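Local structure of metallo-beta-lactamase (Chryseobacterium indologenes, 3L6N) at residues Val43-Pro48 / Glu128-Asp133; Ser77-Ala82 / Asp108-Ser113; Phe87-Asn90 / Lys94-Ala97; Asn102-Lys107 / Thr140-Val145. The protein hydrolyses the beta-lactam ring of penicillins, cephalosporins and carbapenems with the help of zinc, giving resistance to these antibiotics. All coordinates share one frame; numbering follows the deposited sequence. Where two conformers were deposited one is given.

Contact 1 of 4, residues Val43-Pro48 / Glu128-Asp133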
loop_
_atom_site.group_PDB
_atom_site.type_symbol
_atom_site.label_atom_id
_atom_site.label_comp_id
_atom_site.label_asym_id
_atom_site.label_seq_id
_atom_site.Cartn_x
_atom_site.Cartn_y
_atom_site.Cartn_z
ATOM N N VAL A 43 4.690 1.832 -11.515
ATOM C CA VAL A 43 4.042 2.604 -10.452
ATOM C C VAL A 43 4.172 1.815 -9.147
ATOM O O VAL A 43 3.758 0.659 -9.101
ATOM C CB VAL A 43 2.546 2.810 -10.766
ATOM C CG1 VAL A 43 1.884 3.614 -9.664
ATOM C CG2 VAL A 43 2.385 3.536 -12.121
ATOM N N LEU A 44 4.752 2.429 -8.111
ATOM C CA LEU A 44 4.791 1.807 -6.773
ATOM C C LEU A 44 3.571 2.202 -5.981
ATOM O O LEU A 44 3.152 3.364 -6.018
ATOM C CB LEU A 44 6.011 2.261 -5.963
ATOM C CG LEU A 44 7.392 1.984 -6.525
ATOM C CD1 LEU A 44 8.413 2.383 -5.468
ATOM C CD2 LEU A 44 7.565 0.509 -6.888
ATOM N N PHE A 45 3.015 1.223 -5.267
ATOM C CA PHE A 45 1.989 1.455 -4.263
ATOM C C PHE A 45 2.570 1.115 -2.912
ATOM O O PHE A 45 2.658 -0.056 -2.538
ATOM C CB PHE A 45 0.719 0.656 -4.580
ATOM C CG PHE A 45 0.093 1.061 -5.875
ATOM C CD1 PHE A 45 0.429 0.411 -7.055
ATOM C CD2 PHE A 45 -0.792 2.137 -5.921
ATOM C CE1 PHE A 45 -0.118 0.811 -8.267
ATOM C CE2 PHE A 45 -1.350 2.539 -7.129
ATOM C CZ PHE A 45 -1.010 1.863 -8.306
ATOM N N ASP A 46 2.964 2.180 -2.213
ATOM C CA ASP A 46 3.756 2.125 -0.981
ATOM C C ASP A 46 5.176 1.682 -1.262
ATOM O O ASP A 46 5.469 1.105 -2.308
ATOM C CB ASP A 46 3.058 1.308 0.104
ATOM C CG ASP A 46 1.708 1.883 0.435
ATOM O OD1 ASP A 46 1.655 3.113 0.615
ATOM O OD2 ASP A 46 0.716 1.122 0.506
ATOM N N VAL A 47 6.061 1.990 -0.320
ATOM C CA VAL A 47 7.510 1.879 -0.539
ATOM C C VAL A 47 8.132 0.897 0.455
ATOM O O VAL A 47 7.490 0.553 1.460
ATOM C CB VAL A 47 8.196 3.263 -0.412
ATOM C CG1 VAL A 47 7.625 4.246 -1.432
ATOM C CG2 VAL A 47 8.049 3.824 0.999
ATOM N N PRO A 48 9.361 0.422 0.178
ATOM C CA PRO A 48 10.000 -0.461 1.169
ATOM C C PRO A 48 9.993 0.114 2.573
ATOM O O PRO A 48 10.152 1.327 2.762
ATOM C CB PRO A 48 11.427 -0.601 0.644
ATOM C CG PRO A 48 11.264 -0.512 -0.840
ATOM C CD PRO A 48 10.194 0.552 -1.036
ATOM N N GLU A 128 -2.576 1.163 -18.208
ATOM C CA GLU A 128 -3.095 0.538 -16.997
ATOM C C GLU A 128 -4.038 1.498 -16.280
ATOM O O GLU A 128 -3.968 2.708 -16.492
ATOM C CB GLU A 128 -1.939 0.171 -16.051
ATOM C CG GLU A 128 -0.936 -0.830 -16.643
ATOM C CD GLU A 128 -1.523 -2.217 -16.919
ATOM O OE1 GLU A 128 -2.459 -2.665 -16.213
ATOM O OE2 GLU A 128 -1.024 -2.876 -17.859
ATOM N N GLU A 129 -4.884 0.952 -15.415
ATOM C CA GLU A 129 -5.905 1.738 -14.716
ATOM C C GLU A 129 -6.060 1.290 -13.274
ATOM O O GLU A 129 -5.980 0.104 -12.971
ATOM C CB GLU A 129 -7.241 1.581 -15.447
ATOM C CG GLU A 129 -8.383 2.436 -14.956
ATOM C CD GLU A 129 -9.703 2.035 -15.613
ATOM O OE1 GLU A 129 -10.764 2.331 -15.036
ATOM O OE2 GLU A 129 -9.674 1.417 -16.699
ATOM N N PHE A 130 -6.286 2.250 -12.381
ATOM C CA PHE A 130 -6.616 1.922 -10.988
ATOM C C PHE A 130 -7.393 3.064 -10.346
ATOM O O PHE A 130 -7.476 4.153 -10.908
ATOM C CB PHE A 130 -5.339 1.595 -10.185
ATOM C CG PHE A 130 -4.261 2.634 -10.316
ATOM C CD1 PHE A 130 -4.142 3.654 -9.375
ATOM C CD2 PHE A 130 -3.364 2.602 -11.392
ATOM C CE1 PHE A 130 -3.145 4.625 -9.497
ATOM C CE2 PHE A 130 -2.367 3.559 -11.522
ATOM C CZ PHE A 130 -2.258 4.582 -10.576
ATOM N N VAL A 131 -7.980 2.794 -9.184
ATOM C CA VAL A 131 -8.746 3.797 -8.444
ATOM C C VAL A 131 -8.272 3.778 -6.996
ATOM O O VAL A 131 -8.227 2.725 -6.382
ATOM C CB VAL A 131 -10.264 3.505 -8.491
ATOM C CG1 VAL A 131 -11.053 4.549 -7.664
ATOM C CG2 VAL A 131 -10.778 3.475 -9.935
ATOM N N VAL A 132 -7.934 4.945 -6.460
ATOM C CA VAL A 132 -7.617 5.061 -5.038
ATOM C C VAL A 132 -8.895 5.504 -4.332
ATOM O O VAL A 132 -9.461 6.540 -4.685
ATOM C CB VAL A 132 -6.483 6.071 -4.780
ATOM C CG1 VAL A 132 -6.165 6.131 -3.283
ATOM C CG2 VAL A 132 -5.246 5.718 -5.596
ATOM N N ASP A 133 -9.351 4.710 -3.368
ATOM C CA ASP A 133 -10.630 4.959 -2.690
ATOM C C ASP A 133 -10.445 5.246 -1.204
ATOM O O ASP A 133 -9.674 4.564 -0.520
ATOM C CB ASP A 133 -11.548 3.746 -2.829
ATOM C CG ASP A 133 -12.437 3.804 -4.065
ATOM O OD1 ASP A 133 -12.588 2.746 -4.726
ATOM O OD2 ASP A 133 -13.003 4.879 -4.361
#

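Contact 2 of 4, residues Ser77-Ala82 / Asp108-Ser113. With ZN (zinc ion), chain B; ZN (zinc ion), chain C.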
loop_
_atom_site.group_PDB
_atom_site.type_symbol
_atom_site.label_atom_id
_atom_site.label_comp_id
_atom_site.label_asym_id
_atom_site.label_seq_id
_atom_site.Cartn_x
_atom_site.Cartn_y
_atom_site.Cartn_z
ATOM N N SER A 77 0.214 7.762 5.730
ATOM C CA SER A 77 1.422 8.542 6.014
ATOM C C SER A 77 2.565 7.789 6.678
ATOM O O SER A 77 3.663 8.325 6.770
ATOM C CB SER A 77 1.090 9.752 6.886
ATOM O OG SER A 77 0.827 9.336 8.221
ATOM N N HIS A 78 2.306 6.570 7.144
ATOM C CA HIS A 78 3.281 5.834 7.945
ATOM C C HIS A 78 4.517 5.384 7.169
ATOM O O HIS A 78 4.524 5.349 5.938
ATOM C CB HIS A 78 2.614 4.624 8.602
ATOM C CG HIS A 78 1.709 4.972 9.742
ATOM N ND1 HIS A 78 0.743 4.106 10.212
ATOM C CD2 HIS A 78 1.635 6.081 10.517
ATOM C CE1 HIS A 78 0.125 4.667 11.240
ATOM N NE2 HIS A 78 0.635 5.867 11.434
ATOM N N ASP A 79 5.563 5.041 7.913
ATOM C CA ASP A 79 6.871 4.684 7.325
ATOM C C ASP A 79 6.841 3.531 6.326
ATOM O O ASP A 79 7.647 3.505 5.390
ATOM C CB ASP A 79 7.855 4.305 8.427
ATOM C CG ASP A 79 8.269 5.472 9.295
ATOM O OD1 ASP A 79 8.925 5.195 10.322
ATOM O OD2 ASP A 79 7.968 6.642 8.988
ATOM N N ASP A 80 5.931 2.578 6.535
ATOM C CA ASP A 80 5.791 1.411 5.659
ATOM C C ASP A 80 4.902 1.699 4.451
ATOM O O ASP A 80 4.609 0.799 3.667
ATOM C CB ASP A 80 5.253 0.189 6.442
ATOM C CG ASP A 80 3.888 0.434 7.064
ATOM O OD1 ASP A 80 3.702 1.464 7.734
ATOM O OD2 ASP A 80 2.988 -0.432 6.900
ATOM N N ARG A 81 4.521 2.963 4.288
ATOM C CA ARG A 81 3.579 3.350 3.245
ATOM C C ARG A 81 4.175 4.500 2.437
ATOM O O ARG A 81 4.872 4.263 1.452
ATOM C CB ARG A 81 2.222 3.709 3.860
ATOM C CG ARG A 81 1.635 2.615 4.764
ATOM C CD ARG A 81 0.903 1.538 3.971
ATOM N NE ARG A 81 1.803 0.574 3.348
ATOM C CZ ARG A 81 1.402 -0.583 2.826
ATOM N NH1 ARG A 81 0.117 -0.909 2.848
ATOM N NH2 ARG A 81 2.279 -1.402 2.265
ATOM N N ALA A 82 3.945 5.738 2.869
ATOM C CA ALA A 82 4.605 6.896 2.231
ATOM C C ALA A 82 6.122 6.855 2.410
ATOM O O ALA A 82 6.873 7.236 1.507
ATOM C CB ALA A 82 4.056 8.206 2.786
ATOM N N ASP A 108 4.257 15.606 10.890
ATOM C CA ASP A 108 5.303 14.724 11.413
ATOM C C ASP A 108 6.718 15.098 10.938
ATOM O O ASP A 108 7.680 14.399 11.258
ATOM C CB ASP A 108 4.980 13.250 11.095
ATOM C CG ASP A 108 3.802 12.707 11.907
ATOM O OD1 ASP A 108 3.350 13.369 12.867
ATOM O OD2 ASP A 108 3.323 11.589 11.603
ATOM N N GLY A 109 6.846 16.201 10.203
ATOM C CA GLY A 109 8.154 16.695 9.752
ATOM C C GLY A 109 8.726 15.968 8.544
ATOM O O GLY A 109 9.942 16.001 8.303
ATOM N N LYS A 110 7.852 15.336 7.766
ATOM C CA LYS A 110 8.285 14.511 6.629
ATOM C C LYS A 110 7.968 15.170 5.289
ATOM O O LYS A 110 7.167 16.100 5.215
ATOM C CB LYS A 110 7.639 13.123 6.679
ATOM C CG LYS A 110 7.899 12.314 7.939
ATOM C CD LYS A 110 7.023 11.051 7.907
ATOM C CE LYS A 110 7.167 10.180 9.147
ATOM N NZ LYS A 110 6.139 9.083 9.134
ATOM N N ALA A 111 8.599 14.678 4.224
ATOM C CA ALA A 111 8.313 15.156 2.878
ATOM C C ALA A 111 6.886 14.825 2.467
ATOM O O ALA A 111 6.333 13.798 2.867
ATOM C CB ALA A 111 9.308 14.564 1.875
ATOM N N THR A 112 6.293 15.714 1.686
ATOM C CA THR A 112 4.945 15.526 1.158
ATOM C C THR A 112 5.004 15.153 -0.320
ATOM O O THR A 112 6.063 15.263 -0.959
ATOM C CB THR A 112 4.110 16.790 1.335
ATOM O OG1 THR A 112 4.837 17.922 0.824
ATOM C CG2 THR A 112 3.798 17.006 2.822
ATOM N N SER A 113 3.868 14.720 -0.866
ATOM C CA SER A 113 3.795 14.338 -2.278
ATOM C C SER A 113 3.829 15.571 -3.179
ATOM O O SER A 113 3.566 16.697 -2.724
ATOM C CB SER A 113 2.526 13.532 -2.562
ATOM O OG SER A 113 1.378 14.361 -2.474
HETATM ZN ZN ZN B . 0.041 2.443 9.326
HETATM ZN ZN ZN C . 1.180 -0.671 7.833
HETATM O O HOH W 1 6.362 8.105 6.409
HETATM O O HOH W 2 3.166 9.853 9.705
HETATM O O HOH W 3 1.339 1.106 8.905
#

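Contact 3 of 4, residues Phe87-Asn90 / Lys94-Ala97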
loop_
_atom_site.group_PDB
_atom_site.type_symbol
_atom_site.label_atom_id
_atom_site.label_comp_id
_atom_site.label_asym_id
_atom_site.label_seq_id
_atom_site.Cartn_x
_atom_site.Cartn_y
_atom_site.Cartn_z
ATOM N N PHE A 87 13.142 10.927 -1.278
ATOM C CA PHE A 87 13.979 10.088 -2.132
ATOM C C PHE A 87 13.493 10.127 -3.575
ATOM O O PHE A 87 14.298 10.241 -4.512
ATOM C CB PHE A 87 13.987 8.645 -1.639
ATOM C CG PHE A 87 14.754 7.708 -2.535
ATOM C CD1 PHE A 87 16.111 7.485 -2.327
ATOM C CD2 PHE A 87 14.111 7.041 -3.577
ATOM C CE1 PHE A 87 16.820 6.611 -3.149
ATOM C CE2 PHE A 87 14.806 6.174 -4.413
ATOM C CZ PHE A 87 16.161 5.949 -4.197
ATOM N N PHE A 88 12.178 10.008 -3.746
ATOM C CA PHE A 88 11.573 9.998 -5.070
ATOM C C PHE A 88 11.404 11.404 -5.628
ATOM O O PHE A 88 11.700 11.643 -6.805
ATOM C CB PHE A 88 10.268 9.203 -5.056
ATOM C CG PHE A 88 10.457 7.787 -4.613
ATOM C CD1 PHE A 88 10.901 6.817 -5.514
ATOM C CD2 PHE A 88 10.230 7.423 -3.292
ATOM C CE1 PHE A 88 11.102 5.509 -5.108
ATOM C CE2 PHE A 88 10.427 6.102 -2.877
ATOM C CZ PHE A 88 10.854 5.150 -3.792
ATOM N N ASN A 89 10.978 12.342 -4.783
ATOM C CA ASN A 89 10.858 13.736 -5.210
ATOM C C ASN A 89 12.174 14.270 -5.768
ATOM O O ASN A 89 12.182 14.926 -6.812
ATOM C CB ASN A 89 10.375 14.625 -4.059
ATOM C CG ASN A 89 8.955 14.307 -3.627
ATOM O OD1 ASN A 89 8.183 13.699 -4.369
ATOM N ND2 ASN A 89 8.604 14.716 -2.413
ATOM N N ASN A 90 13.275 13.961 -5.084
ATOM C CA ASN A 90 14.602 14.454 -5.484
ATOM C C ASN A 90 15.030 13.930 -6.845
ATOM O O ASN A 90 15.742 14.616 -7.587
ATOM C CB ASN A 90 15.660 14.127 -4.429
ATOM C CG ASN A 90 15.503 14.962 -3.160
ATOM O OD1 ASN A 90 14.750 15.937 -3.126
ATOM N ND2 ASN A 90 16.227 14.581 -2.116
ATOM N N LYS A 94 7.304 11.451 -9.800
ATOM C CA LYS A 94 6.050 11.955 -9.256
ATOM C C LYS A 94 5.585 11.108 -8.069
ATOM O O LYS A 94 5.573 9.876 -8.137
ATOM C CB LYS A 94 4.979 11.974 -10.336
ATOM C CG LYS A 94 5.219 13.018 -11.413
ATOM C CD LYS A 94 4.029 13.121 -12.325
ATOM C CE LYS A 94 4.199 14.289 -13.291
ATOM N NZ LYS A 94 3.006 14.421 -14.170
ATOM N N THR A 95 5.229 11.779 -6.984
ATOM C CA THR A 95 4.678 11.104 -5.817
ATOM C C THR A 95 3.254 11.573 -5.573
ATOM O O THR A 95 2.918 12.747 -5.827
ATOM C CB THR A 95 5.519 11.369 -4.564
ATOM O OG1 THR A 95 5.682 12.784 -4.389
ATOM C CG2 THR A 95 6.883 10.707 -4.695
ATOM N N TYR A 96 2.433 10.659 -5.062
ATOM C CA TYR A 96 0.994 10.873 -4.942
ATOM C C TYR A 96 0.514 10.521 -3.550
ATOM O O TYR A 96 0.785 9.418 -3.041
ATOM C CB TYR A 96 0.235 10.005 -5.951
ATOM C CG TYR A 96 0.431 10.382 -7.406
ATOM C CD1 TYR A 96 1.575 9.996 -8.093
ATOM C CD2 TYR A 96 -0.555 11.087 -8.093
ATOM C CE1 TYR A 96 1.760 10.329 -9.425
ATOM C CE2 TYR A 96 -0.380 11.422 -9.435
ATOM C CZ TYR A 96 0.778 11.037 -10.083
ATOM O OH TYR A 96 0.968 11.358 -11.408
ATOM N N ALA A 97 -0.216 11.450 -2.936
ATOM C CA ALA A 97 -0.839 11.217 -1.635
ATOM C C ALA A 97 -2.093 12.058 -1.555
ATOM O O ALA A 97 -2.226 13.059 -2.266
ATOM C CB ALA A 97 0.113 11.597 -0.498
#

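Contact 4 of 4, residues Asn102-Lys107 / Thr140-Val145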
loop_
_atom_site.group_PDB
_atom_site.type_symbol
_atom_site.label_atom_id
_atom_site.label_comp_id
_atom_site.label_asym_id
_atom_site.label_seq_id
_atom_site.Cartn_x
_atom_site.Cartn_y
_atom_site.Cartn_z
ATOM N N ASN A 102 -0.892 14.059 3.283
ATOM C CA ASN A 102 0.086 15.135 3.267
ATOM C C ASN A 102 0.062 15.968 4.532
ATOM O O ASN A 102 1.109 16.372 5.003
ATOM C CB ASN A 102 -0.085 16.024 2.031
ATOM C CG ASN A 102 0.565 15.419 0.803
ATOM O OD1 ASN A 102 1.547 14.681 0.910
ATOM N ND2 ASN A 102 0.027 15.729 -0.370
ATOM N N GLU A 103 -1.127 16.218 5.077
ATOM C CA GLU A 103 -1.245 16.964 6.326
ATOM C C GLU A 103 -0.545 16.227 7.461
ATOM O O GLU A 103 0.111 16.849 8.295
ATOM C CB GLU A 103 -2.708 17.182 6.673
ATOM C CG GLU A 103 -3.349 18.295 5.881
ATOM C CD GLU A 103 -4.860 18.196 5.862
ATOM O OE1 GLU A 103 -5.433 17.334 6.565
ATOM O OE2 GLU A 103 -5.479 18.994 5.129
ATOM N N PHE A 104 -0.676 14.899 7.483
ATOM C CA PHE A 104 0.010 14.088 8.486
ATOM C C PHE A 104 1.528 14.085 8.284
ATOM O O PHE A 104 2.280 14.204 9.241
ATOM C CB PHE A 104 -0.503 12.643 8.468
ATOM C CG PHE A 104 -1.855 12.446 9.118
ATOM C CD1 PHE A 104 -2.508 11.224 8.971
ATOM C CD2 PHE A 104 -2.471 13.448 9.874
ATOM C CE1 PHE A 104 -3.737 10.981 9.571
ATOM C CE2 PHE A 104 -3.722 13.225 10.483
ATOM C CZ PHE A 104 -4.358 11.980 10.330
ATOM N N LEU A 105 1.972 13.937 7.035
ATOM C CA LEU A 105 3.398 13.962 6.729
ATOM C C LEU A 105 4.034 15.276 7.173
ATOM O O LEU A 105 5.072 15.280 7.826
ATOM C CB LEU A 105 3.637 13.727 5.234
ATOM C CG LEU A 105 3.352 12.310 4.726
ATOM C CD1 LEU A 105 3.284 12.304 3.196
ATOM C CD2 LEU A 105 4.385 11.315 5.250
ATOM N N LYS A 106 3.380 16.382 6.832
ATOM C CA LYS A 106 3.872 17.705 7.202
ATOM C C LYS A 106 3.926 17.876 8.733
ATOM O O LYS A 106 4.931 18.346 9.277
ATOM C CB LYS A 106 2.999 18.773 6.543
ATOM C CG LYS A 106 3.491 20.201 6.701
ATOM C CD LYS A 106 4.830 20.436 6.001
ATOM C CE LYS A 106 5.085 21.926 5.741
ATOM N NZ LYS A 106 5.093 22.763 6.982
ATOM N N LYS A 107 2.849 17.488 9.413
ATOM C CA LYS A 107 2.774 17.530 10.883
ATOM C C LYS A 107 3.917 16.729 11.516
ATOM O O LYS A 107 4.493 17.126 12.548
ATOM C CB LYS A 107 1.406 16.997 11.344
ATOM C CG LYS A 107 1.219 16.784 12.845
ATOM C CD LYS A 107 1.121 18.090 13.597
ATOM C CE LYS A 107 0.502 17.876 14.980
ATOM N NZ LYS A 107 1.450 17.122 15.868
ATOM N N THR A 140 -5.816 4.122 10.292
ATOM C CA THR A 140 -5.561 5.542 10.525
ATOM C C THR A 140 -6.726 6.355 9.961
ATOM O O THR A 140 -7.637 5.798 9.327
ATOM C CB THR A 140 -4.289 6.009 9.804
ATOM O OG1 THR A 140 -4.391 5.649 8.421
ATOM C CG2 THR A 140 -3.034 5.379 10.424
ATOM N N ALA A 141 -6.693 7.674 10.159
ATOM C CA ALA A 141 -7.755 8.533 9.638
ATOM C C ALA A 141 -7.642 8.727 8.128
ATOM O O ALA A 141 -8.616 9.100 7.467
ATOM C CB ALA A 141 -7.739 9.893 10.348
ATOM N N ASP A 142 -6.449 8.480 7.585
ATOM C CA ASP A 142 -6.154 8.775 6.180
ATOM C C ASP A 142 -6.026 7.538 5.290
ATOM O O ASP A 142 -5.752 7.655 4.092
ATOM C CB ASP A 142 -4.882 9.640 6.056
ATOM C CG ASP A 142 -3.613 8.908 6.515
ATOM O OD1 ASP A 142 -3.680 8.125 7.482
ATOM O OD2 ASP A 142 -2.535 9.140 5.914
ATOM N N ASN A 143 -6.187 6.352 5.862
ATOM C CA ASN A 143 -5.961 5.145 5.058
ATOM C C ASN A 143 -6.870 5.054 3.836
ATOM O O ASN A 143 -8.071 5.327 3.919
ATOM C CB ASN A 143 -5.959 3.842 5.887
ATOM C CG ASN A 143 -7.199 3.647 6.772
ATOM O OD1 ASN A 143 -7.123 2.899 7.742
ATOM N ND2 ASN A 143 -8.330 4.260 6.426
ATOM N N VAL A 144 -6.271 4.690 2.707
ATOM C CA VAL A 144 -7.002 4.495 1.459
ATOM C C VAL A 144 -6.688 3.106 0.913
ATOM O O VAL A 144 -5.703 2.488 1.313
ATOM C CB VAL A 144 -6.663 5.574 0.402
ATOM C CG1 VAL A 144 -7.199 6.934 0.839
ATOM C CG2 VAL A 144 -5.142 5.644 0.136
ATOM N N VAL A 145 -7.539 2.630 0.008
ATOM C CA VAL A 145 -7.348 1.349 -0.669
ATOM C C VAL A 145 -7.140 1.616 -2.162
ATOM O O VAL A 145 -7.474 2.696 -2.653
ATOM C CB VAL A 145 -8.563 0.401 -0.460
ATOM C CG1 VAL A 145 -8.782 0.095 1.034
ATOM C CG2 VAL A 145 -9.857 0.978 -1.110
#

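Contact 1 of 4, residues Val43-Pro48 / Glu128-Asp133
F130 receives the edge of F45 on one face of its ring, and V43 adds a looser apolar touch beside it. The strand that carries F130 starts at E128, whose side chain lies against strand 27-38 and is hydrogen-bonded through both carboxylate oxygens, OE1 to Y151 and OE2 to N14. At F130 the two segments meet. Its first torsion (chi1 51°) tucks CG over the backbone, and the ring is thereby presented broadside to F45. The pair is a clear T-shaped (edge-to-face) stack, with planes at 88° and ring centroids 4.9 Å apart. Within it, F45 CZ sits over the centre of the F130 ring, 3.5 Å above its plane, while F45 CE2 approaches F130 CE1 to 3.6 Å. V43 CG1 stands obliquely to the same ring, 4.4 Å from F130 CZ. The encounter illustrates how the core of the metallo-beta-lactamase fold is filled: strand 41-45 belongs to one mixed sheet and strand 128-133 to the other, and with no hydrogen bond between the two segments, side chains alone bridge the gap. F73 extends the aromatic cluster, meeting F130 edge-to-face and also lying against the ring of F45, and F148 adds a further edge-to-face partner to F45. Two residues after F130, V132 turns instead to I117 and V144. D133 ends the strand with its OD1 hydrogen-bonded to Y190 OH.

Contact 2 of 4, residues Ser77-Ala82 / Asp108-Ser113
K110 reaches across to D79 and S77 with a fully extended side chain, chi2 to chi4 all close to 180°, which brings its ammonium group to three acceptors. The direct one is D79 OD2, a salt bridge and hydrogen bond of 3.1 Å between K110 NZ and D79 OD2, the nitrogen lying nearly along the C-O axis of the carboxylate. The other two are waters. One accepts a hydrogen bond from K110 NZ and can donate to S77 O, 2.7 Å from that carbonyl; the second accepts from K110 NZ, donates to D108 OD2 and is hydrogen-bonded to S77 OG at 2.8 Å. S77 is thus joined to the lysine largely through solvent, its carbonyl oxygen being 3.5 Å from K110 NZ. The lysine follows G109, where positive phi closes helix 99-107 in a Schellman motif. On the opposing side runs the signature of the metallo-beta-lactamases, H-X-H-X-D, in which S77 and D79 are the two spacer residues between H76, H78 and D80. H78 ND1 binds one zinc ion at 2.0 Å beside H76 and H139, while H78 NE2 is hydrogen-bonded to E173. D80 OD2 binds the second zinc at 2.0 Å together with C158 and H200. A water completes both sites by bridging the metals, and donates to D80 OD1 over 2.7 Å.

Contact 3 of 4, residues Phe87-Asn90 / Lys94-Ala97
F88 and N89 meet T95 within a beta-alpha-beta unit, in which strand 69-73 leads through helix 86-90 into strand 94-97. Here a short connection folds back so sharply that the CA atoms of N89 and K94 are only 6.5 Å apart. F87 lies behind F88, its CD2 over the centre of the F88 ring, 3.5 Å above the plane, the F87 ring turning its edge to that face. F88 itself starts toward the strand but carries its ring away from it, among M58, V47 and Y54, so that the touch is made at the root of the side chain, F88 CB lying 3.7 Å from T95 CG2. N89 supplies the polar half of the contact. Its side chain crosses that of T95 at about a right angle, and its amide is held from both ends, since ND2 donates to T112 O while OD1 accepts from the threonine. T95 can serve both neighbours because a chi1 of 53° folds OG1 back over its own main chain and swings CG2 to the side of the N; the methyl then faces the helix and is also 3.3 Å from N89 OD1. The hydroxyl is used twice, accepting from T114 N and donating to the asparagine. This hydrogen bond is directed at a lone pair of N89 OD1, in the carbonyl plane, with T95 OG1 2.7 Å away and a C=O...O angle of 140°.

Contact 4 of 4, residues Asn102-Lys107 / Thr140-Val145
The loop that follows the zinc ligand H139 meets helix 99-107 at F104, whose ring is turned edge-on to A141 and D142. F104 CZ touches the methyl of A141, CZ to CB being 4.0 Å. On the same rim, F104 CE1 comes within 3.5 Å of D142 OD1, and F104 CD1 lies 3.6 Å from D142 CG. Ring and carboxylate are steeply inclined, their planes 69° apart, and the oxygen lies near the ring plane. An anionic group at the hydrogen-bearing rim of the phenyl ring is likely to be electrostatically favourable, though no hydrogen bond is formed. D142 is kept in place by other donors. T140 OG1 donates to D142 OD1 over 2.7 Å, on the anti side and tilted out of the carboxylate plane, while OD2 accepts from T101 OG1 of the helix and, weakly, from S77 N. With chi1 at 66°, CG of D142 stands between its backbone N and carbonyl carbon, from where the carboxylate can serve the helix and its own loop together. The loop is tied once more by T140 N, which donates to N143 OD1 at 3.1 Å in a nearly straight bond of 169°, from above the amide plane. D142 also packs against H76, and about 7 Å separates its side chain from a zinc ion, consistent with a second-shell position at the dinuclear zinc site of a metallo-beta-lactamase.

From the N terminus, segments 43-48, 77-82 and 87-90 open contacts 1, 2 and 3 before any loop has closed. Contact 3 closes first, at 94-97, inside contact 2, which ends at 108-113 and nests inside contact 1, closed at 128-133. Contact 4 opens at 102-107 and closes last at 140-145, crossing contacts 1 and 2. Contact 3 ties helix 86-90 to strand 94-97, contact 2 the zinc-binding loop to the loop after helix 99-107, contact 1 one sheet to the other, and contact 4 the loop after H139 to helix 99-107. The D46 to R81 salt bridge joins contacts 1 and 2; hydrogen bonds join N102 to S113 and D133 N to V145 O.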